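Long-range contact in formate-dependent phosphoribosylglycinamide formyltransferase (Mycobacterium tuberculosis H37Rv, PDB 6KHR), which belongs to the ATP-grasp superfamily of enzymes and pairs with a second copy of itself, each chain carrying an N-terminal parallel alpha/beta domain: residues A42-Q46 against R65-Q69. Sequence-based numbering, arbitrary orientation.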
ATOM      1  N   ALA A  42       2.945  -7.513  -5.724  1.00 36.69           N
ATOM      2  CA  ALA A  42       3.504  -7.191  -7.028  1.00 36.59           C
ATOM      3  C   ALA A  42       3.701  -5.688  -7.175  1.00 43.46           C
ATOM      4  O   ALA A  42       4.697  -5.231  -7.757  1.00 45.35           O
ATOM      5  CB  ALA A  42       2.603  -7.744  -8.127  1.00 42.34           C
ATOM      6  N   ILE A  43       2.755  -4.906  -6.660  1.00 41.18           N
ATOM      7  CA  ILE A  43       2.937  -3.463  -6.612  1.00 42.86           C
ATOM      8  C   ILE A  43       4.168  -3.138  -5.786  1.00 43.51           C
ATOM      9  O   ILE A  43       5.063  -2.414  -6.233  1.00 49.28           O
ATOM     10  CB  ILE A  43       1.673  -2.788  -6.047  1.00 42.63           C
ATOM     11  CG1 ILE A  43       0.535  -2.833  -7.061  1.00 44.86           C
ATOM     12  CG2 ILE A  43       1.966  -1.370  -5.568  1.00 29.24           C
ATOM     13  CD1 ILE A  43      -0.832  -2.528  -6.435  1.00 57.11           C
ATOM     14  N   ALA A  44       4.248  -3.713  -4.583  1.00 37.14           N
ATOM     15  CA  ALA A  44       5.380  -3.446  -3.702  1.00 29.39           C
ATOM     16  C   ALA A  44       6.696  -3.713  -4.416  1.00 40.45           C
ATOM     17  O   ALA A  44       7.584  -2.856  -4.430  1.00 44.85           O
ATOM     18  CB  ALA A  44       5.269  -4.281  -2.431  1.00 28.91           C
ATOM     19  N   LEU A  45       6.818  -4.884  -5.053  1.00 37.37           N
ATOM     20  CA  LEU A  45       8.065  -5.248  -5.719  1.00 43.96           C
ATOM     21  C   LEU A  45       8.390  -4.304  -6.866  1.00 56.92           C
ATOM     22  O   LEU A  45       9.563  -4.153  -7.233  1.00 46.55           O
ATOM     23  CB  LEU A  45       7.975  -6.673  -6.254  1.00 36.87           C
ATOM     24  CG  LEU A  45       8.125  -7.796  -5.248  1.00 40.35           C
ATOM     25  CD1 LEU A  45       7.660  -9.086  -5.876  1.00 31.55           C
ATOM     26  CD2 LEU A  45       9.566  -7.875  -4.843  1.00 40.88           C
ATOM     27  N   GLN A  46       7.363  -3.681  -7.462  1.00 53.70           N
ATOM     28  CA  GLN A  46       7.603  -2.799  -8.594  1.00 38.36           C
ATOM     29  C   GLN A  46       8.048  -1.427  -8.134  1.00 33.66           C
ATOM     30  O   GLN A  46       8.818  -0.767  -8.840  1.00 50.00           O
ATOM     31  CB  GLN A  46       6.359  -2.710  -9.469  1.00 38.60           C
ATOM     32  CG  GLN A  46       6.180  -3.927 -10.365  1.00 38.83           C
ATOM     33  CD  GLN A  46       4.817  -3.941 -11.023  1.00 61.55           C
ATOM     34  OE1 GLN A  46       3.967  -3.112 -10.703  1.00 74.11           O
ATOM     35  NE2 GLN A  46       4.597  -4.879 -11.943  1.00 60.75           N
ATOM     36  N   ARG A  65      -3.166  -8.388 -14.021  1.00 72.73           N
ATOM     37  CA  ARG A  65      -3.577  -7.113 -14.605  1.00 77.88           C
ATOM     38  C   ARG A  65      -2.475  -6.065 -14.508  1.00 79.51           C
ATOM     39  O   ARG A  65      -2.302  -5.249 -15.423  1.00 89.81           O
ATOM     40  CB  ARG A  65      -4.851  -6.612 -13.923  1.00 82.32           C
ATOM     41  CG  ARG A  65      -5.901  -6.031 -14.880  1.00 95.27           C
ATOM     42  CD  ARG A  65      -5.437  -4.730 -15.567  1.00109.50           C
ATOM     43  NE  ARG A  65      -5.793  -4.687 -16.991  1.00118.46           N
ATOM     44  CZ  ARG A  65      -4.915  -4.698 -17.995  1.00121.08           C
ATOM     45  NH1 ARG A  65      -3.609  -4.740 -17.751  1.00119.16           N
ATOM     46  NH2 ARG A  65      -5.343  -4.660 -19.255  1.00122.33           N
ATOM     47  N   ILE A  66      -1.723  -6.055 -13.413  1.00 71.43           N
ATOM     48  CA  ILE A  66      -0.690  -5.047 -13.219  1.00 75.10           C
ATOM     49  C   ILE A  66       0.705  -5.623 -13.284  1.00 67.90           C
ATOM     50  O   ILE A  66       1.680  -4.868 -13.174  1.00 73.61           O
ATOM     51  CB  ILE A  66      -0.896  -4.278 -11.899  1.00 90.10           C
ATOM     52  CG1 ILE A  66      -0.501  -5.138 -10.695  1.00 81.35           C
ATOM     53  CG2 ILE A  66      -2.342  -3.751 -11.809  1.00102.40           C
ATOM     54  CD1 ILE A  66       0.843  -4.756 -10.094  1.00 83.64           C
ATOM     55  N   ALA A  67       0.839  -6.930 -13.474  1.00 66.29           N
ATOM     56  CA  ALA A  67       2.165  -7.503 -13.620  1.00 67.51           C
ATOM     57  C   ALA A  67       2.793  -7.066 -14.942  1.00 71.98           C
ATOM     58  O   ALA A  67       2.118  -6.600 -15.866  1.00 69.15           O
ATOM     59  CB  ALA A  67       2.111  -9.030 -13.549  1.00 65.18           C
ATOM     60  N   ASP A  68       4.121  -7.219 -15.006  1.00 69.56           N
ATOM     61  CA  ASP A  68       4.871  -6.957 -16.224  1.00 62.25           C
ATOM     62  C   ASP A  68       4.718  -8.080 -17.238  1.00 68.32           C
ATOM     63  O   ASP A  68       4.751  -7.830 -18.446  1.00 75.99           O
ATOM     64  CB  ASP A  68       6.355  -6.780 -15.898  1.00 64.95           C
ATOM     65  CG  ASP A  68       6.595  -5.758 -14.811  1.00 72.84           C
ATOM     66  OD1 ASP A  68       6.392  -4.552 -15.075  1.00 82.85           O
ATOM     67  OD2 ASP A  68       6.969  -6.166 -13.687  1.00 71.57           O
ATOM     68  N   GLN A  69       4.588  -9.313 -16.772  1.00 77.20           N
ATOM     69  CA  GLN A  69       4.434 -10.456 -17.658  1.00 67.43           C
ATOM     70  C   GLN A  69       3.482 -11.434 -16.997  1.00 66.66           C
ATOM     71  O   GLN A  69       3.613 -11.717 -15.802  1.00 72.17           O
ATOM     72  CB  GLN A  69       5.779 -11.111 -17.947  1.00 62.66           C
ATOM     73  CG  GLN A  69       5.705 -12.239 -18.933  1.00 84.71           C
ATOM     74  CD  GLN A  69       7.080 -12.663 -19.380  1.00103.36           C
ATOM     75  OE1 GLN A  69       8.086 -12.146 -18.890  1.00109.58           O
ATOM     76  NE2 GLN A  69       7.140 -13.606 -20.318  1.00103.12           N
TER
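A mixed polar and apolar contact joins Q46, near the end of helix 36-47, to I66 and D68, where the chain leaves helix 62-66 for strand 69-72. It lies in the N-terminal parallel alpha/beta domain, the Rossmann-like preATP-grasp unit of this superfamily; helix 36-47 is the connection in the beta-alpha-beta crossover between neighbouring strands 28-32 and 51-56, and 69-72 is the next strand outward. The Q46 side chain, extended beyond CG, carries its amide across, and NE2 gives two hydrogen bonds across the contact. The bond from Q46 NE2 to I66 O is 3.2 Å long and nearly straight (172° at the hydrogen), with the oxygen almost in the amide plane. The other, also 3.2 Å from Q46 NE2 to D68 OD2, is more bent, and the nitrogen stands above the carboxylate plane. D68 OD2 also accepts from the backbone N of V52, tying the carboxylate to strand 51-56, and Q46 OE1 has a weak bond to R39 of the second subunit. Beside this polar group, I66 packs on helix 36-47 and also touches I66 of the second subunit. With chi1 at 75°, its CG1 sits between the backbone N and the carbonyl carbon and carries CD1 to the helix. There I66 CD1 lies 4.0 Å from A42 CB and 3.6 Å from I43 CG1.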